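Local coordinates for protein putative xanthine dehydrogenase YAGS fad-binding subunit (Escherichia coli, PDB 5G5G) that binds a molybdenum pterin cytosine dinucleotide cofactor and probably oxidises aldehydes as the molybdenum-bearing subunit of a three-chain periplasmic aldehyde oxidase, at residues Arg350-Ala355 / Gly438-Leu443; Glu317-Gln322 / Glu354-Met359. One frame throughout, in Å; residues are numbered along the deposited sequence.

Both interactions are built around the N-terminal end of helix 354-372, just behind the molybdenum site, and their centres are about 8 Å apart. Interaction 1 joins the loop leading into that helix to strand 429-441; Arg350 and Pro352 touch the sulfur of the dioxothiomolybdenum ion, and Arg350 also the pterin. Interaction 2 backs the first turns of the same helix with loop 317-322. Glu354 belongs to both, and a second joint lies beside it: Glu317 OE2 probably accepts a hydrogen bond from Gly353 N at 2.8 Å, at the helix N-cap. The nearest atoms of the Glu317 side chain and the dioxothiomolybdenum ion are about 8 Å apart, so interaction 2 is a second layer behind interaction 1.

Interaction 1: residues Arg350-Ala355 / Gly438-Leu443; sequences RAPGEA and GFRNNL. With MCN (pterin cytosine dinucleotide), chain Y; MOS (dioxothiomolybdenum(VI) ion), chain Z.
Beside the molybdenum site of this xanthine dehydrogenase-like subunit, Arg440 at the end of strand 429-441 reaches to Pro352 and Glu354, at the turn into helix 354-372. Its CG is anti to the backbone N (chi1 -173°) and the chain bends at the next bond, carrying the guanidinium to the loop. NH1 serves two acceptors: it donates to Pro352 O at 2.8 Å, tilted from that carbonyl's plane, and forms a salt bridge with Glu354 OE1 at 2.7 Å, although as a hydrogen bond this is weak because the angle at hydrogen is 125°. The carboxylate stands nearly perpendicular to the guanidinium plane, and the two meet edge-on through a single oxygen rather than side by side. One face of the guanidinium lies over Ala351 CA, where a small residue lets the flat group settle close to the backbone. NH2 meets Pro352 CD at 3.5 Å and also bridges to Glu692, a residue of the molybdenum pocket. A leucine in place of Arg440 would probably leave Glu354 and Glu692 without their shared positive partner and Pro352 O without this donor. Behind the bridge, Glu354 CG packs at 3.4 Å against Phe439 O, a buried carbonyl without a hydrogen-bond partner.

On the cofactor side the ring of Pro352, with no N-H to satisfy, sets CD 3.5 Å from the sulfur S of the dioxothiomolybdenum ion, while the metal itself is held by S7' and S8' of the pterin. The long chain of Arg350, extended from CG to NE and fixed by a bond from NE to Gly691 O, runs alongside the pterin, with CG 3.9 Å from cofactor S7' and NH2 3.4 Å from cofactor N8', which lies over the guanidinium face near its rim.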
loop_
_atom_site.group_PDB
_atom_site.type_symbol
_atom_site.label_atom_id
_atom_site.label_comp_id
_atom_site.label_asym_id
_atom_site.label_seq_id
_atom_site.Cartn_x
_atom_site.Cartn_y
_atom_site.Cartn_z
ATOM N N ARG C 350 -6.132 10.787 0.214
ATOM C CA ARG C 350 -5.108 11.864 -0.003
ATOM C C ARG C 350 -5.465 12.791 -1.164
ATOM O O ARG C 350 -5.494 12.358 -2.313
ATOM C CB ARG C 350 -3.755 11.223 -0.202
ATOM C CG ARG C 350 -2.583 12.212 -0.024
ATOM C CD ARG C 350 -1.305 11.418 -0.093
ATOM N NE ARG C 350 -0.155 12.197 0.333
ATOM C CZ ARG C 350 1.040 11.706 0.691
ATOM N NH1 ARG C 350 1.285 10.420 0.611
ATOM N NH2 ARG C 350 2.013 12.523 1.078
ATOM N N ALA C 351 -5.730 14.047 -0.835
ATOM C CA ALA C 351 -6.188 15.099 -1.791
ATOM C C ALA C 351 -7.523 14.712 -2.437
ATOM O O ALA C 351 -7.664 14.651 -3.669
ATOM C CB ALA C 351 -5.125 15.417 -2.843
ATOM N N PRO C 352 -8.557 14.551 -1.615
ATOM C CA PRO C 352 -9.870 14.258 -2.163
ATOM C C PRO C 352 -10.283 15.371 -3.115
ATOM O O PRO C 352 -10.073 16.568 -2.812
ATOM C CB PRO C 352 -10.804 14.253 -0.943
ATOM C CG PRO C 352 -9.989 14.740 0.184
ATOM C CD PRO C 352 -8.563 14.657 -0.148
ATOM N N GLY C 353 -10.787 14.938 -4.254
ATOM C CA GLY C 353 -11.217 15.857 -5.292
ATOM C C GLY C 353 -10.075 16.290 -6.188
ATOM O O GLY C 353 -10.123 16.046 -7.403
ATOM N N GLU C 354 -9.046 16.970 -5.646
ATOM C CA GLU C 354 -7.956 17.427 -6.509
ATOM C C GLU C 354 -7.172 16.293 -7.127
ATOM O O GLU C 354 -6.758 16.372 -8.283
ATOM C CB GLU C 354 -6.997 18.381 -5.762
ATOM C CG GLU C 354 -7.402 19.838 -5.880
ATOM C CD GLU C 354 -8.508 20.257 -4.956
ATOM O OE1 GLU C 354 -8.947 19.492 -4.079
ATOM O OE2 GLU C 354 -8.944 21.413 -5.119
ATOM N N ALA C 355 -6.963 15.195 -6.407
ATOM C CA ALA C 355 -6.154 14.133 -7.040
ATOM C C ALA C 355 -6.821 13.653 -8.370
ATOM O O ALA C 355 -6.215 13.729 -9.428
ATOM C CB ALA C 355 -5.879 12.989 -6.063
ATOM N N GLY C 438 0.214 20.991 -10.072
ATOM C CA GLY C 438 -0.484 20.664 -8.867
ATOM C C GLY C 438 -1.046 21.897 -8.174
ATOM O O GLY C 438 -0.526 22.991 -8.295
ATOM N N PHE C 439 -2.117 21.687 -7.435
ATOM C CA PHE C 439 -2.896 22.720 -6.792
ATOM C C PHE C 439 -3.618 22.083 -5.633
ATOM O O PHE C 439 -4.238 21.025 -5.801
ATOM C CB PHE C 439 -3.922 23.271 -7.776
ATOM C CG PHE C 439 -4.878 24.276 -7.163
ATOM C CD1 PHE C 439 -4.479 25.589 -7.035
ATOM C CD2 PHE C 439 -6.098 23.863 -6.586
ATOM C CE1 PHE C 439 -5.318 26.530 -6.429
ATOM C CE2 PHE C 439 -6.933 24.778 -5.930
ATOM C CZ PHE C 439 -6.524 26.114 -5.876
ATOM N N ARG C 440 -3.620 22.765 -4.490
ATOM C CA ARG C 440 -4.376 22.306 -3.295
ATOM C C ARG C 440 -4.559 23.478 -2.379
ATOM O O ARG C 440 -3.602 24.213 -2.125
ATOM C CB ARG C 440 -3.638 21.183 -2.591
ATOM C CG ARG C 440 -4.386 20.520 -1.444
ATOM C CD ARG C 440 -5.588 19.694 -1.873
ATOM N NE ARG C 440 -6.227 19.140 -0.697
ATOM C CZ ARG C 440 -7.405 18.517 -0.667
ATOM N NH1 ARG C 440 -8.139 18.384 -1.775
ATOM N NH2 ARG C 440 -7.865 18.021 0.481
ATOM N N ASN C 441 -5.773 23.700 -1.921
ATOM C CA ASN C 441 -6.022 24.811 -1.038
ATOM C C ASN C 441 -5.299 24.680 0.334
ATOM O O ASN C 441 -4.918 23.574 0.758
ATOM C CB ASN C 441 -7.519 25.032 -0.859
ATOM C CG ASN C 441 -8.164 25.669 -2.089
ATOM O OD1 ASN C 441 -7.547 26.483 -2.767
ATOM N ND2 ASN C 441 -9.407 25.336 -2.350
ATOM N N ASN C 442 -5.126 25.831 0.971
ATOM C CA ASN C 442 -4.613 25.896 2.314
ATOM C C ASN C 442 -5.780 26.217 3.227
ATOM O O ASN C 442 -6.424 27.231 3.041
ATOM C CB ASN C 442 -3.550 26.967 2.439
ATOM C CG ASN C 442 -2.973 27.041 3.815
ATOM O OD1 ASN C 442 -2.400 26.078 4.279
ATOM N ND2 ASN C 442 -3.118 28.188 4.478
ATOM N N LEU C 443 -6.037 25.373 4.221
ATOM C CA LEU C 443 -7.214 25.477 5.088
ATOM C C LEU C 443 -6.784 25.747 6.535
ATOM O O LEU C 443 -5.735 25.312 6.952
ATOM C CB LEU C 443 -8.007 24.166 5.041
ATOM C CG LEU C 443 -8.481 23.698 3.658
ATOM C CD1 LEU C 443 -9.178 22.325 3.783
ATOM C CD2 LEU C 443 -9.402 24.715 2.985
HETATM N N1 MCN Y . 5.585 20.151 6.455
HETATM C C2 MCN Y . 6.765 20.993 6.677
HETATM N N3 MCN Y . 6.280 22.393 6.306
HETATM C C4 MCN Y . 5.162 22.854 5.769
HETATM C C5 MCN Y . 4.074 21.817 5.752
HETATM C C6 MCN Y . 4.353 20.574 6.013
HETATM O O2 MCN Y . 7.782 20.731 7.060
HETATM N N4 MCN Y . 4.884 24.045 5.373
HETATM C "C1'" MCN Y . 5.915 18.740 6.572
HETATM C C2D MCN Y . 6.054 18.296 8.077
HETATM O "O2'" MCN Y . 6.923 17.169 8.166
HETATM C "C3'" MCN Y . 4.676 17.939 8.320
HETATM C C4D MCN Y . 4.040 17.191 7.064
HETATM O O4D MCN Y . 4.847 17.947 6.038
HETATM O "O3'" MCN Y . 4.368 17.073 9.470
HETATM C "C5'" MCN Y . 2.685 17.283 6.670
HETATM O "O5'" MCN Y . 2.054 18.471 7.085
HETATM P PA MCN Y . 0.725 18.880 6.398
HETATM O O1A MCN Y . 0.113 19.986 7.255
HETATM O O2A MCN Y . 0.935 19.067 4.937
HETATM O O3A MCN Y . -0.246 17.512 6.559
HETATM P PB MCN Y . -1.073 17.172 7.862
HETATM O O1B MCN Y . -2.396 17.805 7.806
HETATM O O2B MCN Y . -0.214 17.370 9.068
HETATM O O3B MCN Y . -1.144 15.613 7.669
HETATM C C10 MCN Y . -2.221 15.034 6.817
HETATM C "C9'" MCN Y . -1.766 14.640 5.457
HETATM C "C8'" MCN Y . -3.093 14.177 4.641
HETATM S "S8'" MCN Y . -4.507 15.071 4.727
HETATM C "C7'" MCN Y . -3.030 13.047 4.131
HETATM S "S7'" MCN Y . -4.452 12.279 3.366
HETATM C "C6'" MCN Y . -1.687 12.296 3.876
HETATM C C7 MCN Y . -0.539 13.345 4.258
HETATM O "O9'" MCN Y . -0.692 13.853 5.521
HETATM N "N5'" MCN Y . -1.699 11.193 4.973
HETATM C C4A MCN Y . -0.408 10.508 5.302
HETATM N "N8'" MCN Y . 0.734 12.594 4.278
HETATM C C4B MCN Y . 0.817 11.411 4.922
HETATM N "N1'" MCN Y . 2.071 10.814 5.056
HETATM C "C2'" MCN Y . 2.299 9.724 5.902
HETATM N "N2'" MCN Y . 3.411 9.174 6.016
HETATM N "N3'" MCN Y . 1.182 8.988 6.189
HETATM C "C4'" MCN Y . -0.160 9.329 6.146
HETATM O "O4'" MCN Y . -1.223 8.756 6.452
HETATM MO MO MOS Z . -6.203 13.594 4.097
HETATM S S MOS Z . -7.727 12.689 2.603
HETATM O O1 MOS Z . -6.753 12.658 5.517
HETATM O O2 MOS Z . -7.591 15.160 4.005
#

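Interaction 2: residues Glu317-Gln322 / Glu354-Met359; sequences ETAVQQ and EAPGLM
Gly357 lets helix 354-372 press its backbone against the Thr318-Gln321 beta turn: its CA lies 3.2 Å from Ala319 O in a C-H...O contact. A side-chain carbon here would run into both that oxygen and Gln322 OE1, hence the glycine. Gln322 takes the rarer first torsion, with CG between the backbone N and carbonyl carbon (chi1 76°). That folds its amide back across Gly357; NE2 donates to Ala319 O of its own loop at 2.9 Å, from above the carbonyl plane, and CG slides past Leu358 CD2 at 3.8 Å. Pro356, with no N-H to satisfy in the first turn, sets its ring crosswise on Glu317, with Pro356 CG lying 3.3 Å from Glu317 OE2; that oxygen is gripped by Gly353 N and Arg282.

The other margin is looser and wetter. Partly exposed Gln321 stretches out so that NE2 gives a nearly straight bond of 3.0 Å to the syn lone pair of Glu354 OE2. Thr318 OG1 reaches Glu354 only through a water, which donates to OE1. With amide, water and Arg440 sharing its two oxygens, the buried Glu354 carboxylate is likely to remain ionised.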
loop_
_atom_site.group_PDB
_atom_site.type_symbol
_atom_site.label_atom_id
_atom_site.label_comp_id
_atom_site.label_asym_id
_atom_site.label_seq_id
_atom_site.Cartn_x
_atom_site.Cartn_y
_atom_site.Cartn_z
ATOM N N GLU C 317 -17.061 12.994 -4.817
ATOM C CA GLU C 317 -15.618 13.260 -4.994
ATOM C C GLU C 317 -15.501 14.645 -5.703
ATOM O O GLU C 317 -15.965 14.845 -6.830
ATOM C CB GLU C 317 -14.952 12.114 -5.758
ATOM C CG GLU C 317 -13.421 12.246 -5.919
ATOM C CD GLU C 317 -12.579 12.133 -4.630
ATOM O OE1 GLU C 317 -13.146 11.878 -3.555
ATOM O OE2 GLU C 317 -11.333 12.192 -4.708
ATOM N N THR C 318 -14.939 15.608 -4.989
ATOM C CA THR C 318 -15.040 17.046 -5.378
ATOM C C THR C 318 -14.019 17.380 -6.479
ATOM O O THR C 318 -13.170 18.268 -6.329
ATOM C CB THR C 318 -14.907 17.958 -4.147
ATOM O OG1 THR C 318 -13.800 17.546 -3.342
ATOM C CG2 THR C 318 -16.165 17.836 -3.310
ATOM N N ALA C 319 -14.193 16.734 -7.620
ATOM C CA ALA C 319 -13.191 16.781 -8.673
ATOM C C ALA C 319 -13.182 18.018 -9.600
ATOM O O ALA C 319 -12.332 18.087 -10.456
ATOM C CB ALA C 319 -13.283 15.510 -9.504
ATOM N N VAL C 320 -14.065 18.982 -9.397
ATOM C CA VAL C 320 -14.126 20.150 -10.297
ATOM C C VAL C 320 -13.621 21.391 -9.612
ATOM O O VAL C 320 -13.443 22.404 -10.259
ATOM C CB VAL C 320 -15.528 20.370 -10.867
ATOM C CG1 VAL C 320 -16.008 19.105 -11.554
ATOM C CG2 VAL C 320 -16.511 20.776 -9.787
ATOM N N GLN C 321 -13.395 21.338 -8.300
ATOM C CA GLN C 321 -13.033 22.570 -7.582
ATOM C C GLN C 321 -11.784 23.231 -8.105
ATOM O O GLN C 321 -11.780 24.462 -8.253
ATOM C CB GLN C 321 -12.890 22.387 -6.054
ATOM C CG GLN C 321 -12.199 23.609 -5.382
ATOM C CD GLN C 321 -12.027 23.474 -3.867
ATOM O OE1 GLN C 321 -12.744 24.116 -3.083
ATOM N NE2 GLN C 321 -11.066 22.643 -3.455
ATOM N N GLN C 322 -10.717 22.479 -8.391
ATOM C CA GLN C 322 -9.488 23.106 -8.841
ATOM C C GLN C 322 -9.679 23.847 -10.133
ATOM O O GLN C 322 -8.982 24.842 -10.388
ATOM C CB GLN C 322 -8.318 22.141 -9.053
ATOM C CG GLN C 322 -8.363 21.282 -10.296
ATOM C CD GLN C 322 -9.353 20.144 -10.162
ATOM O OE1 GLN C 322 -9.197 19.309 -9.267
ATOM N NE2 GLN C 322 -10.323 20.068 -11.066
ATOM N N GLU C 354 -9.046 16.970 -5.646
ATOM C CA GLU C 354 -7.956 17.427 -6.509
ATOM C C GLU C 354 -7.172 16.293 -7.127
ATOM O O GLU C 354 -6.758 16.372 -8.283
ATOM C CB GLU C 354 -6.997 18.381 -5.762
ATOM C CG GLU C 354 -7.402 19.838 -5.880
ATOM C CD GLU C 354 -8.508 20.257 -4.956
ATOM O OE1 GLU C 354 -8.947 19.492 -4.079
ATOM O OE2 GLU C 354 -8.944 21.413 -5.119
ATOM N N ALA C 355 -6.963 15.195 -6.407
ATOM C CA ALA C 355 -6.154 14.133 -7.040
ATOM C C ALA C 355 -6.821 13.653 -8.370
ATOM O O ALA C 355 -6.215 13.729 -9.428
ATOM C CB ALA C 355 -5.879 12.989 -6.063
ATOM N N PRO C 356 -8.093 13.206 -8.339
ATOM C CA PRO C 356 -8.718 12.795 -9.607
ATOM C C PRO C 356 -9.061 13.948 -10.530
ATOM O O PRO C 356 -8.984 13.800 -11.778
ATOM C CB PRO C 356 -9.958 11.998 -9.157
ATOM C CG PRO C 356 -10.309 12.594 -7.805
ATOM C CD PRO C 356 -8.975 12.914 -7.178
ATOM N N GLY C 357 -9.377 15.116 -9.983
ATOM C CA GLY C 357 -9.680 16.262 -10.843
ATOM C C GLY C 357 -8.506 16.652 -11.702
ATOM O O GLY C 357 -8.669 16.920 -12.894
ATOM N N LEU C 358 -7.321 16.749 -11.096
ATOM C CA LEU C 358 -6.094 17.042 -11.861
ATOM C C LEU C 358 -5.669 15.890 -12.724
ATOM O O LEU C 358 -5.043 16.115 -13.763
ATOM C CB LEU C 358 -4.947 17.451 -10.910
ATOM C CG LEU C 358 -5.217 18.789 -10.205
ATOM C CD1 LEU C 358 -4.320 18.907 -8.982
ATOM C CD2 LEU C 358 -4.926 19.942 -11.154
ATOM N N MET C 359 -6.007 14.658 -12.335
ATOM C CA MET C 359 -5.723 13.508 -13.232
ATOM C C MET C 359 -6.418 13.704 -14.607
ATOM O O MET C 359 -5.851 13.331 -15.630
ATOM C CB MET C 359 -6.155 12.197 -12.620
ATOM C CG MET C 359 -5.185 11.675 -11.572
ATOM S SD MET C 359 -5.797 10.351 -10.528
ATOM C CE MET C 359 -5.496 8.952 -11.583
HETATM O O HOH W 1 -11.695 19.304 -3.078
#